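Local coordinates for protein SM80.1 Vicilin (Solanum melongena, PDB 5VF5) that probably serves as a seed storage protein of the 7S vicilin type, built on a pair of cupin domains and holding a bound copper ion, at residues A[272-277]-A[312-317]; A[9-14]-A[40-45]; A[50-55]-A[122-127]; A[33-38]-A[45-50]. All blocks are in the same frame, centred on the assembly; numbering follows the deposited sequence. Where two conformers were deposited one is given.

Contact 1 of 4, residues A[272-277]-A[312-317]; sequences EGNARF and NLNVGD
Backbone pairing joins Ala-275 to Leu-313 as an antiparallel hydrogen-bonded pair: Leu-313 N donates to Ala-275 O at 2.8 Å, while Ala-275 N gives the return bond to Leu-313 O. Arg-276 and Asn-312 form the following non-hydrogen-bonded pair. Beside the Ala-275/Leu-313 pair, polar side chains add further links. Asn-314 ND2 donates to Asn-274 OD1 (2.8 Å), the two amide planes standing 84° apart, and one water donates to the same OD1 while accepting from Val-315 N. Asp-317 N closes the type II turn on Asn-314 O, and its OD2 receives Asn-314 N from above the carboxylate plane, bracing the turn; Lys-15 pairs with the same carboxylate. Apolar contact lies on the Leu-313 side, where Phe-277 CD2 meets Leu-313 CG at 3.7 Å, with Phe-329 of strand 327-331 against both. In this strand pair of the second cupin domain, two donors, an amide N-H and a water, thus grip the side-chain oxygen of Asn-274, adding to the backbone bonds.

Contact 2 of 4, residues A[9-14]-A[40-45]; sequences NVPYLF and SQLLRG
Leu-43 pushes its forked end between two aromatic rings, Tyr-12 and Phe-14, and can be followed outward from the backbone. The bond to CB is directed toward segment 9-14, but CB stays short of contact; CG, anti to the carbonyl carbon (chi1 -62°), carries the branch forward, and the two methyls then part company. CD1 reaches the rim of the Phe-14 ring, 3.6 Å from Phe-14 CZ and close to the ring plane, the two side chains arriving from opposite directions. CD2 meets the edge of the other ring, 4.0 Å from Tyr-12 CD1. One residue earlier in the 3-10 segment, Leu-42 turns its CD1 to 3.8 Å from Tyr-12 OH and also approaches Pro-11 CG. Pro-11 CB rests on Ser-40 CB at 3.8 Å. The hydroxyl of Ser-40 is engaged within its own segment: anti to the backbone N (chi1 180°), OG accepts from Leu-42 N at 3.0 Å, an ST turn that opens the 3-10 segment. Beyond the pair, Tyr-12 packs on Cys-281, a ligand of the copper ion, and Phe-14 meets Phe-36 edge-to-face. Between the two segments the contact is therefore apolar, while hydrogen bonds shape each segment or tie the N-terminal arm to strand 318-321; the tyrosine side chain of that arm comes within about 3 Å of the copper ion.

Contact 3 of 4, residues A[50-55]-A[122-127]; sequences RVSVIE and VYVLAK
Segments 50-55 and 122-127, parts of strands 49-56 and 120-128, run antiparallel, their axes 4.7 Å apart at closest approach and 151° apart in direction, with six backbone hydrogen bonds in the pairs Arg-50/Ala-126, Ser-52/Val-124 and Ile-54/Val-122. On the face carrying Ser-52, OG in the conformer described sits between the backbone N and the carbonyl carbon (chi1 59°), beside Val-124 CB. Val-124 CG2 touches Ile-54 CD1 at 4.0 Å, and Phe-73 of strand 69-77 packs on both. The other face belongs to Val-51, Val-53 and Tyr-123. Here Tyr-123 leans across the pair, bringing CE1 to 3.8 Å from Val-51 CB and its ring edge toward Ser-52 O, while Val-51 CG1 also meets Leu-125 CD1 (3.9 Å). The Tyr-123 hydroxyl hydrogen-bonds to Val-267 O in the second cupin domain. Both faces are thus largely apolar; the one with Val-51, Val-53 and Tyr-123 packs on strand 265-272, where a buried tyrosine hydroxyl finds its polar partner across the domain boundary.

Contact 4 of 4, residues A[33-38]-A[45-50]; sequences LPKFTQ and GIEKFR
Lys-35 and Glu-47 form a salt bridge, NZ to OE2 at 2.7 Å, in which the carboxylate oxygen is met on its anti side, 19° out of plane. A bend at chi3 of Lys-35 (57°) brings its ammonium round to the extended glutamate, and the same NZ also hydrogen-bonds to Pro-132 O. Arg-50 makes the other polar grip: NE and NH2 both donate to Leu-33 O, each at 2.9 Å, with that oxygen lying in the guanidinium plane. Bends at chi2 and chi3 fold the arginine back over the 33-38 loop, where Lys-35 N lies above one guanidinium face; NH1 is held by Gly-133 O. A water ties the backbones together, accepting from Phe-36 N and donating to Glu-47 O and Phe-49 O.

Packing takes over around Phe-36. Ile-46 CD1 sits over one face of its ring in a CH-pi contact, 3.8 Å from the Phe-36 ring centroid and offset toward the rim. At another part of the ring, Phe-36 CE2 comes within 3.2 Å of Phe-49 O. Val-320 of strand 318-321 touches both Phe-36 and Ile-46, continuing the apolar cluster into the second cupin domain. The loop leading into strand 49-56 is therefore held by polar bonds and by apolar packing around Phe-36, and the two-donor grip on Leu-33 O, together with Gly-133 O on NH1, probably fixes the rotation of the buried guanidinium.

How the contacts relate
Along the chain, contacts 2 and 4 interlace, since their segments alternate and share Gly-45; their centres are about 9 Å apart and they touch through Leu-43 and Phe-36. Contact 4 runs on into contact 3, about 12 Å away between centres, because Arg-50 and strand 49-56 belong to both. These three involve the N-terminal arm and the first cupin domain. Contact 1 comes last in the chain, in the second cupin domain, its centre about 18 Å from those of contacts 2 and 3, yet it touches contact 2 where Leu-13 packs on Leu-313. As a worked example of a two-domain cupin, the set illustrates how an N-terminal arm can join a sheet of the far domain while loops of the near one pack against it.

Contact 1 of 4, residues A[272-277]-A[312-317]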
loop_
_atom_site.group_PDB
_atom_site.type_symbol
_atom_site.label_atom_id
_atom_site.label_comp_id
_atom_site.label_asym_id
_atom_site.label_seq_id
_atom_site.Cartn_x
_atom_site.Cartn_y
_atom_site.Cartn_z
ATOM N N GLU A 272 1.176 -10.564 5.983
ATOM C CA GLU A 272 1.311 -11.776 6.801
ATOM C C GLU A 272 0.573 -12.904 6.151
ATOM O O GLU A 272 -0.526 -12.682 5.646
ATOM C CB GLU A 272 0.728 -11.580 8.238
ATOM C CG GLU A 272 1.509 -10.593 9.086
ATOM C CD GLU A 272 0.814 -10.158 10.372
ATOM O OE1 GLU A 272 -0.041 -10.893 10.890
ATOM O OE2 GLU A 272 1.111 -9.042 10.856
ATOM N N GLY A 273 1.169 -14.104 6.147
ATOM C CA GLY A 273 0.445 -15.280 5.738
ATOM C C GLY A 273 0.332 -15.517 4.256
ATOM O O GLY A 273 1.074 -14.925 3.448
ATOM N N ASN A 274 -0.601 -16.408 3.921
ATOM C CA ASN A 274 -0.820 -16.891 2.568
ATOM C C ASN A 274 -2.305 -17.038 2.329
ATOM O O ASN A 274 -3.095 -17.336 3.252
ATOM C CB ASN A 274 -0.223 -18.294 2.442
ATOM C CG ASN A 274 1.257 -18.293 2.449
ATOM O OD1 ASN A 274 1.876 -17.662 1.618
ATOM N ND2 ASN A 274 1.841 -18.940 3.436
ATOM N N ALA A 275 -2.704 -16.837 1.085
ATOM C CA ALA A 275 -4.069 -17.087 0.687
ATOM C C ALA A 275 -4.195 -17.552 -0.746
ATOM O O ALA A 275 -3.344 -17.268 -1.596
ATOM C CB ALA A 275 -4.935 -15.833 0.929
ATOM N N ARG A 276 -5.287 -18.237 -1.002
ATOM C CA ARG A 276 -5.788 -18.570 -2.341
ATOM C C ARG A 276 -6.787 -17.464 -2.668
ATOM O O ARG A 276 -7.572 -17.097 -1.810
ATOM C CB ARG A 276 -6.464 -19.979 -2.243
ATOM C CG ARG A 276 -7.534 -20.465 -3.196
ATOM C CD ARG A 276 -8.088 -21.843 -2.720
ATOM N NE ARG A 276 -9.071 -22.400 -3.653
ATOM C CZ ARG A 276 -10.068 -23.241 -3.337
ATOM N NH1 ARG A 276 -10.237 -23.654 -2.090
ATOM N NH2 ARG A 276 -10.917 -23.681 -4.281
ATOM N N PHE A 277 -6.744 -16.902 -3.868
ATOM C CA PHE A 277 -7.766 -16.001 -4.325
ATOM C C PHE A 277 -8.483 -16.526 -5.533
ATOM O O PHE A 277 -7.878 -17.230 -6.361
ATOM C CB PHE A 277 -7.221 -14.599 -4.575
ATOM C CG PHE A 277 -6.314 -14.479 -5.770
ATOM C CD1 PHE A 277 -6.854 -14.166 -7.013
ATOM C CD2 PHE A 277 -4.942 -14.633 -5.660
ATOM C CE1 PHE A 277 -6.036 -14.019 -8.127
ATOM C CE2 PHE A 277 -4.122 -14.517 -6.771
ATOM C CZ PHE A 277 -4.681 -14.229 -8.010
ATOM N N ASN A 312 -2.341 -17.794 -5.868
ATOM C CA ASN A 312 -1.917 -17.794 -4.502
ATOM C C ASN A 312 -1.120 -16.551 -4.241
ATOM O O ASN A 312 -0.422 -16.039 -5.125
ATOM C CB ASN A 312 -1.157 -19.110 -4.217
ATOM C CG ASN A 312 -2.148 -20.300 -4.207
ATOM O OD1 ASN A 312 -2.493 -20.842 -5.264
ATOM N ND2 ASN A 312 -2.743 -20.564 -3.050
ATOM N N LEU A 313 -1.317 -16.018 -3.043
ATOM C CA LEU A 313 -0.631 -14.849 -2.579
ATOM C C LEU A 313 0.226 -15.114 -1.354
ATOM O O LEU A 313 -0.233 -15.742 -0.391
ATOM C CB LEU A 313 -1.657 -13.747 -2.242
ATOM C CG LEU A 313 -2.388 -13.148 -3.412
ATOM C CD1 LEU A 313 -3.577 -12.349 -2.922
ATOM C CD2 LEU A 313 -1.427 -12.281 -4.230
ATOM N N ASN A 314 1.440 -14.581 -1.389
ATOM C CA ASN A 314 2.413 -14.706 -0.327
ATOM C C ASN A 314 2.845 -13.320 0.124
ATOM O O ASN A 314 2.598 -12.304 -0.558
ATOM C CB ASN A 314 3.695 -15.388 -0.857
ATOM C CG ASN A 314 3.425 -16.628 -1.616
ATOM O OD1 ASN A 314 4.017 -16.847 -2.701
ATOM N ND2 ASN A 314 2.571 -17.471 -1.077
ATOM N N VAL A 315 3.544 -13.287 1.245
ATOM C CA VAL A 315 4.028 -12.031 1.802
ATOM C C VAL A 315 4.801 -11.218 0.746
ATOM O O VAL A 315 5.676 -11.738 0.071
ATOM C CB VAL A 315 4.862 -12.253 3.069
ATOM C CG1 VAL A 315 5.570 -10.967 3.483
ATOM C CG2 VAL A 315 3.997 -12.760 4.197
ATOM N N GLY A 316 4.414 -9.948 0.601
ATOM C CA GLY A 316 5.059 -9.012 -0.322
ATOM C C GLY A 316 4.475 -9.003 -1.737
ATOM O O GLY A 316 4.810 -8.134 -2.536
ATOM N N ASP A 317 3.597 -9.956 -2.043
ATOM C CA ASP A 317 2.921 -9.985 -3.323
ATOM C C ASP A 317 1.827 -8.932 -3.355
ATOM O O ASP A 317 1.251 -8.580 -2.304
ATOM C CB ASP A 317 2.238 -11.329 -3.570
ATOM C CG ASP A 317 3.205 -12.483 -3.793
ATOM O OD1 ASP A 317 4.416 -12.274 -4.042
ATOM O OD2 ASP A 317 2.682 -13.624 -3.712
HETATM O O HOH W 1 3.780 -15.805 2.638
#

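Contact 2 of 4, residues A[9-14]-A[40-45]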
loop_
_atom_site.group_PDB
_atom_site.type_symbol
_atom_site.label_atom_id
_atom_site.label_comp_id
_atom_site.label_asym_id
_atom_site.label_seq_id
_atom_site.Cartn_x
_atom_site.Cartn_y
_atom_site.Cartn_z
ATOM N N ASN A 9 0.988 -14.924 -16.328
ATOM C CA ASN A 9 -0.048 -14.487 -17.286
ATOM C C ASN A 9 -1.335 -13.910 -16.666
ATOM O O ASN A 9 -2.238 -13.564 -17.405
ATOM C CB ASN A 9 -0.419 -15.654 -18.200
ATOM C CG ASN A 9 0.762 -16.159 -19.019
ATOM O OD1 ASN A 9 1.663 -15.392 -19.396
ATOM N ND2 ASN A 9 0.760 -17.457 -19.303
ATOM N N VAL A 10 -1.423 -13.826 -15.334
ATOM C CA VAL A 10 -2.543 -13.162 -14.625
ATOM C C VAL A 10 -2.119 -11.714 -14.440
ATOM O O VAL A 10 -1.271 -11.424 -13.574
ATOM C CB VAL A 10 -2.797 -13.797 -13.232
ATOM C CG1 VAL A 10 -3.821 -13.017 -12.408
ATOM C CG2 VAL A 10 -3.217 -15.243 -13.391
ATOM N N PRO A 11 -2.717 -10.795 -15.221
ATOM C CA PRO A 11 -2.172 -9.463 -15.295
ATOM C C PRO A 11 -2.353 -8.659 -14.020
ATOM O O PRO A 11 -1.630 -7.692 -13.839
ATOM C CB PRO A 11 -2.965 -8.813 -16.441
ATOM C CG PRO A 11 -4.211 -9.588 -16.529
ATOM C CD PRO A 11 -3.772 -10.994 -16.237
ATOM N N TYR A 12 -3.282 -9.083 -13.171
ATOM C CA TYR A 12 -3.546 -8.387 -11.936
ATOM C C TYR A 12 -2.611 -8.755 -10.800
ATOM O O TYR A 12 -2.611 -8.107 -9.755
ATOM C CB TYR A 12 -4.972 -8.688 -11.506
ATOM C CG TYR A 12 -6.022 -8.379 -12.535
ATOM C CD1 TYR A 12 -6.152 -7.122 -13.057
ATOM C CD2 TYR A 12 -6.861 -9.364 -13.013
ATOM C CE1 TYR A 12 -7.100 -6.834 -14.041
ATOM C CE2 TYR A 12 -7.814 -9.084 -13.975
ATOM C CZ TYR A 12 -7.944 -7.803 -14.450
ATOM O OH TYR A 12 -8.885 -7.518 -15.421
ATOM N N LEU A 13 -1.843 -9.831 -10.938
ATOM C CA LEU A 13 -0.966 -10.350 -9.911
ATOM C C LEU A 13 0.442 -9.850 -10.140
ATOM O O LEU A 13 0.976 -9.991 -11.256
ATOM C CB LEU A 13 -0.976 -11.869 -9.989
ATOM C CG LEU A 13 -0.001 -12.609 -9.083
ATOM C CD1 LEU A 13 -0.355 -12.366 -7.633
ATOM C CD2 LEU A 13 -0.062 -14.098 -9.377
ATOM N N PHE A 14 1.061 -9.307 -9.093
ATOM C CA PHE A 14 2.426 -8.773 -9.157
ATOM C C PHE A 14 3.181 -9.419 -8.026
ATOM O O PHE A 14 3.065 -9.039 -6.857
ATOM C CB PHE A 14 2.455 -7.257 -9.030
ATOM C CG PHE A 14 1.772 -6.526 -10.161
ATOM C CD1 PHE A 14 0.417 -6.431 -10.230
ATOM C CD2 PHE A 14 2.522 -5.959 -11.196
ATOM C CE1 PHE A 14 -0.220 -5.803 -11.303
ATOM C CE2 PHE A 14 1.899 -5.291 -12.243
ATOM C CZ PHE A 14 0.521 -5.232 -12.315
ATOM N N SER A 40 0.056 -4.898 -19.150
ATOM C CA SER A 40 -1.353 -4.915 -19.548
ATOM C C SER A 40 -2.018 -3.519 -19.530
ATOM O O SER A 40 -1.990 -2.757 -18.534
ATOM C CB SER A 40 -2.185 -5.835 -18.652
ATOM O OG SER A 40 -3.560 -5.822 -19.074
ATOM N N GLN A 41 -2.718 -3.234 -20.612
ATOM C CA GLN A 41 -3.508 -2.030 -20.715
ATOM C C GLN A 41 -4.763 -2.103 -19.891
ATOM O O GLN A 41 -5.402 -1.071 -19.744
ATOM C CB GLN A 41 -3.823 -1.742 -22.182
ATOM C CG GLN A 41 -2.573 -1.374 -22.986
ATOM C CD GLN A 41 -1.890 -0.117 -22.466
ATOM O OE1 GLN A 41 -2.446 0.967 -22.553
ATOM N NE2 GLN A 41 -0.691 -0.262 -21.898
ATOM N N LEU A 42 -5.091 -3.274 -19.295
ATOM C CA LEU A 42 -6.276 -3.371 -18.429
ATOM C C LEU A 42 -6.122 -2.493 -17.206
ATOM O O LEU A 42 -7.128 -2.139 -16.564
ATOM C CB LEU A 42 -6.515 -4.798 -17.955
ATOM C CG LEU A 42 -6.951 -5.752 -19.069
ATOM C CD1 LEU A 42 -6.836 -7.159 -18.551
ATOM C CD2 LEU A 42 -8.383 -5.472 -19.494
ATOM N N LEU A 43 -4.876 -2.178 -16.842
ATOM C CA LEU A 43 -4.575 -1.325 -15.693
ATOM C C LEU A 43 -4.335 0.155 -16.024
ATOM O O LEU A 43 -3.904 0.916 -15.145
ATOM C CB LEU A 43 -3.397 -1.932 -14.945
ATOM C CG LEU A 43 -3.718 -3.332 -14.402
ATOM C CD1 LEU A 43 -2.562 -3.858 -13.592
ATOM C CD2 LEU A 43 -4.961 -3.382 -13.522
ATOM N N ARG A 44 -4.713 0.586 -17.223
ATOM C CA ARG A 44 -4.571 1.997 -17.620
ATOM C C ARG A 44 -5.283 3.013 -16.684
ATOM O O ARG A 44 -4.911 4.187 -16.521
ATOM C CB ARG A 44 -5.074 2.222 -19.043
ATOM C CG ARG A 44 -4.051 2.348 -20.144
ATOM C CD ARG A 44 -4.744 2.699 -21.470
ATOM N NE ARG A 44 -5.019 4.123 -21.600
ATOM C CZ ARG A 44 -5.959 4.687 -22.366
ATOM N NH1 ARG A 44 -6.798 3.960 -23.099
ATOM N NH2 ARG A 44 -6.097 6.012 -22.352
ATOM N N GLY A 45 -6.368 2.519 -16.084
ATOM C CA GLY A 45 -7.153 3.340 -15.146
ATOM C C GLY A 45 -6.430 3.738 -13.875
ATOM O O GLY A 45 -6.864 4.640 -13.172
#

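Contact 3 of 4, residues A[50-55]-A[122-127]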
loop_
_atom_site.group_PDB
_atom_site.type_symbol
_atom_site.label_atom_id
_atom_site.label_comp_id
_atom_site.label_asym_id
_atom_site.label_seq_id
_atom_site.Cartn_x
_atom_site.Cartn_y
_atom_site.Cartn_z
ATOM N N ARG A 50 1.869 4.298 -8.249
ATOM C CA ARG A 50 2.909 3.308 -8.027
ATOM C C ARG A 50 2.817 2.819 -6.609
ATOM O O ARG A 50 2.501 3.627 -5.695
ATOM C CB ARG A 50 4.275 3.897 -8.285
ATOM C CG ARG A 50 4.509 4.429 -9.697
ATOM C CD ARG A 50 4.551 3.349 -10.763
ATOM N NE ARG A 50 5.780 2.575 -10.706
ATOM C CZ ARG A 50 6.953 2.953 -11.218
ATOM N NH1 ARG A 50 7.078 4.139 -11.822
ATOM N NH2 ARG A 50 8.010 2.148 -11.122
ATOM N N VAL A 51 3.225 1.578 -6.361
ATOM C CA VAL A 51 3.400 1.099 -5.011
ATOM C C VAL A 51 4.814 0.685 -4.768
ATOM O O VAL A 51 5.499 0.205 -5.688
ATOM C CB VAL A 51 2.401 -0.005 -4.553
ATOM C CG1 VAL A 51 0.982 0.533 -4.492
ATOM C CG2 VAL A 51 2.491 -1.238 -5.392
ATOM N N SER A 52 5.257 0.848 -3.535
ATOM C CA SER A 52 6.640 0.537 -3.164
ATOM C C SER A 52 6.701 0.085 -1.713
ATOM O O SER A 52 5.722 0.205 -0.951
ATOM C CB SER A 52 7.534 1.771 -3.396
ATOM O OG SER A 52 7.077 2.878 -2.624
ATOM N N VAL A 53 7.868 -0.388 -1.340
ATOM C CA VAL A 53 8.164 -0.793 0.021
ATOM C C VAL A 53 9.480 -0.130 0.442
ATOM O O VAL A 53 10.404 -0.054 -0.349
ATOM C CB VAL A 53 8.220 -2.340 0.209
ATOM C CG1 VAL A 53 8.718 -2.729 1.598
ATOM C CG2 VAL A 53 6.857 -2.958 -0.028
ATOM N N ILE A 54 9.493 0.415 1.669
ATOM C CA ILE A 54 10.699 0.876 2.325
ATOM C C ILE A 54 10.941 -0.035 3.510
ATOM O O ILE A 54 10.048 -0.227 4.340
ATOM C CB ILE A 54 10.562 2.334 2.827
ATOM C CG1 ILE A 54 10.197 3.271 1.671
ATOM C CG2 ILE A 54 11.854 2.745 3.531
ATOM C CD1 ILE A 54 9.829 4.680 2.082
ATOM N N GLU A 55 12.161 -0.544 3.627
ATOM C CA GLU A 55 12.596 -1.394 4.724
ATOM C C GLU A 55 13.836 -0.778 5.343
ATOM O O GLU A 55 14.781 -0.440 4.622
ATOM C CB GLU A 55 13.017 -2.755 4.194
ATOM C CG GLU A 55 11.930 -3.541 3.577
ATOM C CD GLU A 55 12.397 -4.916 3.118
ATOM O OE1 GLU A 55 13.618 -5.149 2.874
ATOM O OE2 GLU A 55 11.506 -5.751 2.930
ATOM N N VAL A 122 7.502 -0.072 5.590
ATOM C CA VAL A 122 6.447 0.847 5.158
ATOM C C VAL A 122 5.991 0.425 3.769
ATOM O O VAL A 122 6.831 0.207 2.880
ATOM C CB VAL A 122 6.964 2.310 5.109
ATOM C CG1 VAL A 122 5.863 3.309 4.794
ATOM C CG2 VAL A 122 7.655 2.680 6.426
ATOM N N TYR A 123 4.674 0.337 3.577
ATOM C CA TYR A 123 4.034 0.202 2.263
ATOM C C TYR A 123 3.608 1.583 1.792
ATOM O O TYR A 123 2.948 2.320 2.530
ATOM C CB TYR A 123 2.819 -0.719 2.407
ATOM C CG TYR A 123 2.004 -1.082 1.177
ATOM C CD1 TYR A 123 2.610 -1.279 -0.049
ATOM C CD2 TYR A 123 0.619 -1.317 1.281
ATOM C CE1 TYR A 123 1.870 -1.634 -1.160
ATOM C CE2 TYR A 123 -0.121 -1.712 0.185
ATOM C CZ TYR A 123 0.502 -1.874 -1.026
ATOM O OH TYR A 123 -0.243 -2.269 -2.101
ATOM N N VAL A 124 3.947 1.955 0.569
ATOM C CA VAL A 124 3.770 3.290 0.043
ATOM C C VAL A 124 2.962 3.284 -1.224
ATOM O O VAL A 124 3.261 2.527 -2.154
ATOM C CB VAL A 124 5.131 3.947 -0.215
ATOM C CG1 VAL A 124 4.969 5.365 -0.739
ATOM C CG2 VAL A 124 6.025 3.905 1.012
ATOM N N LEU A 125 1.984 4.177 -1.307
ATOM C CA LEU A 125 1.279 4.501 -2.546
ATOM C C LEU A 125 1.785 5.869 -2.990
ATOM O O LEU A 125 1.825 6.788 -2.137
ATOM C CB LEU A 125 -0.218 4.627 -2.267
ATOM C CG LEU A 125 -1.073 4.946 -3.494
ATOM C CD1 LEU A 125 -1.104 3.792 -4.501
ATOM C CD2 LEU A 125 -2.486 5.378 -3.096
ATOM N N ALA A 126 2.153 6.048 -4.263
ATOM C CA ALA A 126 2.473 7.376 -4.761
ATOM C C ALA A 126 1.724 7.623 -6.052
ATOM O O ALA A 126 1.455 6.701 -6.811
ATOM C CB ALA A 126 3.968 7.557 -4.953
ATOM N N LYS A 127 1.368 8.882 -6.282
ATOM C CA LYS A 127 0.758 9.282 -7.521
ATOM C C LYS A 127 1.649 10.299 -8.237
ATOM O O LYS A 127 2.088 11.291 -7.622
ATOM C CB LYS A 127 -0.631 9.938 -7.265
ATOM C CG LYS A 127 -1.397 10.170 -8.539
ATOM C CD LYS A 127 -2.674 10.928 -8.319
ATOM C CE LYS A 127 -3.375 11.137 -9.657
ATOM N NZ LYS A 127 -4.608 11.952 -9.503
#

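Contact 4 of 4, residues A[33-38]-A[45-50]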
loop_
_atom_site.group_PDB
_atom_site.type_symbol
_atom_site.label_atom_id
_atom_site.label_comp_id
_atom_site.label_asym_id
_atom_site.label_seq_id
_atom_site.Cartn_x
_atom_site.Cartn_y
_atom_site.Cartn_z
ATOM N N LEU A 33 7.345 -1.264 -7.494
ATOM C CA LEU A 33 6.748 -2.075 -8.553
ATOM C C LEU A 33 6.796 -1.273 -9.856
ATOM O O LEU A 33 6.704 -0.042 -9.821
ATOM C CB LEU A 33 5.311 -2.373 -8.172
ATOM C CG LEU A 33 4.595 -3.510 -8.774
ATOM C CD1 LEU A 33 5.350 -4.851 -8.575
ATOM C CD2 LEU A 33 3.213 -3.590 -8.142
ATOM N N PRO A 34 6.940 -1.947 -11.018
ATOM C CA PRO A 34 6.812 -1.220 -12.265
ATOM C C PRO A 34 5.475 -0.508 -12.436
ATOM O O PRO A 34 4.505 -0.841 -11.732
ATOM C CB PRO A 34 7.011 -2.298 -13.328
ATOM C CG PRO A 34 7.808 -3.350 -12.630
ATOM C CD PRO A 34 7.266 -3.361 -11.219
ATOM N N LYS A 35 5.388 0.382 -13.399
ATOM C CA LYS A 35 4.098 0.940 -13.749
ATOM C C LYS A 35 3.083 -0.160 -13.980
ATOM O O LYS A 35 3.419 -1.216 -14.538
ATOM C CB LYS A 35 4.192 1.750 -15.044
ATOM C CG LYS A 35 4.825 3.096 -14.853
ATOM C CD LYS A 35 4.792 3.924 -16.135
ATOM C CE LYS A 35 3.369 4.128 -16.678
ATOM N NZ LYS A 35 3.320 5.061 -17.838
ATOM N N PHE A 36 1.846 0.056 -13.582
ATOM C CA PHE A 36 0.857 -1.022 -13.689
ATOM C C PHE A 36 0.529 -1.443 -15.118
ATOM O O PHE A 36 0.101 -2.581 -15.359
ATOM C CB PHE A 36 -0.399 -0.610 -12.960
ATOM C CG PHE A 36 -0.234 -0.596 -11.480
ATOM C CD1 PHE A 36 -0.049 -1.799 -10.774
ATOM C CD2 PHE A 36 -0.305 0.563 -10.761
ATOM C CE1 PHE A 36 0.058 -1.781 -9.413
ATOM C CE2 PHE A 36 -0.159 0.565 -9.387
ATOM C CZ PHE A 36 -0.002 -0.619 -8.719
ATOM N N THR A 37 0.749 -0.530 -16.028
ATOM C CA THR A 37 0.569 -0.771 -17.464
ATOM C C THR A 37 1.740 -1.474 -18.134
ATOM O O THR A 37 1.661 -1.732 -19.350
ATOM C CB THR A 37 0.304 0.567 -18.156
ATOM O OG1 THR A 37 1.293 1.514 -17.718
ATOM C CG2 THR A 37 -1.100 1.094 -17.779
ATOM N N GLN A 38 2.788 -1.813 -17.373
ATOM C CA GLN A 38 3.964 -2.532 -17.951
ATOM C C GLN A 38 3.601 -3.729 -18.797
ATOM O O GLN A 38 4.148 -3.856 -19.882
ATOM C CB GLN A 38 4.964 -2.968 -16.862
ATOM C CG GLN A 38 6.208 -3.685 -17.370
ATOM C CD GLN A 38 6.970 -4.386 -16.249
ATOM O OE1 GLN A 38 6.400 -5.167 -15.443
ATOM N NE2 GLN A 38 8.262 -4.108 -16.186
ATOM N N GLY A 45 -6.368 2.519 -16.084
ATOM C CA GLY A 45 -7.153 3.340 -15.146
ATOM C C GLY A 45 -6.430 3.738 -13.875
ATOM O O GLY A 45 -6.864 4.640 -13.172
ATOM N N ILE A 46 -5.312 3.064 -13.572
ATOM C CA ILE A 46 -4.484 3.378 -12.418
ATOM C C ILE A 46 -3.045 3.703 -12.802
ATOM O O ILE A 46 -2.159 3.633 -11.952
ATOM C CB ILE A 46 -4.568 2.282 -11.338
ATOM C CG1 ILE A 46 -3.987 0.942 -11.805
ATOM C CG2 ILE A 46 -5.994 2.162 -10.852
ATOM C CD1 ILE A 46 -3.833 -0.071 -10.668
ATOM N N GLU A 47 -2.829 4.089 -14.062
ATOM C CA GLU A 47 -1.465 4.311 -14.587
ATOM C C GLU A 47 -0.583 5.306 -13.792
ATOM O O GLU A 47 0.631 5.223 -13.771
ATOM C CB GLU A 47 -1.504 4.780 -16.056
ATOM C CG GLU A 47 -0.146 5.048 -16.690
ATOM C CD GLU A 47 -0.207 5.604 -18.110
ATOM O OE1 GLU A 47 -1.241 6.198 -18.497
ATOM O OE2 GLU A 47 0.817 5.482 -18.849
ATOM N N LYS A 48 -1.278 6.271 -13.148
ATOM C CA LYS A 48 -0.517 7.308 -12.431
ATOM C C LYS A 48 0.034 6.848 -11.088
ATOM O O LYS A 48 0.868 7.563 -10.471
ATOM C CB LYS A 48 -1.298 8.605 -12.289
ATOM C CG LYS A 48 -1.513 9.346 -13.597
ATOM C CD LYS A 48 -2.256 10.653 -13.389
ATOM C CE LYS A 48 -2.360 11.433 -14.680
ATOM N NZ LYS A 48 -3.085 12.701 -14.447
ATOM N N PHE A 49 -0.427 5.680 -10.619
ATOM C CA PHE A 49 -0.109 5.245 -9.275
ATOM C C PHE A 49 1.031 4.226 -9.270
ATOM O O PHE A 49 1.169 3.405 -10.190
ATOM C CB PHE A 49 -1.326 4.674 -8.590
ATOM C CG PHE A 49 -2.366 5.698 -8.231
ATOM C CD1 PHE A 49 -2.292 6.376 -7.048
ATOM C CD2 PHE A 49 -3.371 6.016 -9.128
ATOM C CE1 PHE A 49 -3.223 7.341 -6.724
ATOM C CE2 PHE A 49 -4.306 6.993 -8.810
ATOM C CZ PHE A 49 -4.242 7.621 -7.601
ATOM N N ARG A 50 1.869 4.298 -8.249
ATOM C CA ARG A 50 2.909 3.308 -8.027
ATOM C C ARG A 50 2.817 2.819 -6.609
ATOM O O ARG A 50 2.501 3.627 -5.695
ATOM C CB ARG A 50 4.275 3.897 -8.285
ATOM C CG ARG A 50 4.509 4.429 -9.697
ATOM C CD ARG A 50 4.551 3.349 -10.763
ATOM N NE ARG A 50 5.780 2.575 -10.706
ATOM C CZ ARG A 50 6.953 2.953 -11.218
ATOM N NH1 ARG A 50 7.078 4.139 -11.822
ATOM N NH2 ARG A 50 8.010 2.148 -11.122
HETATM O O HOH W 2 1.501 2.757 -12.815
#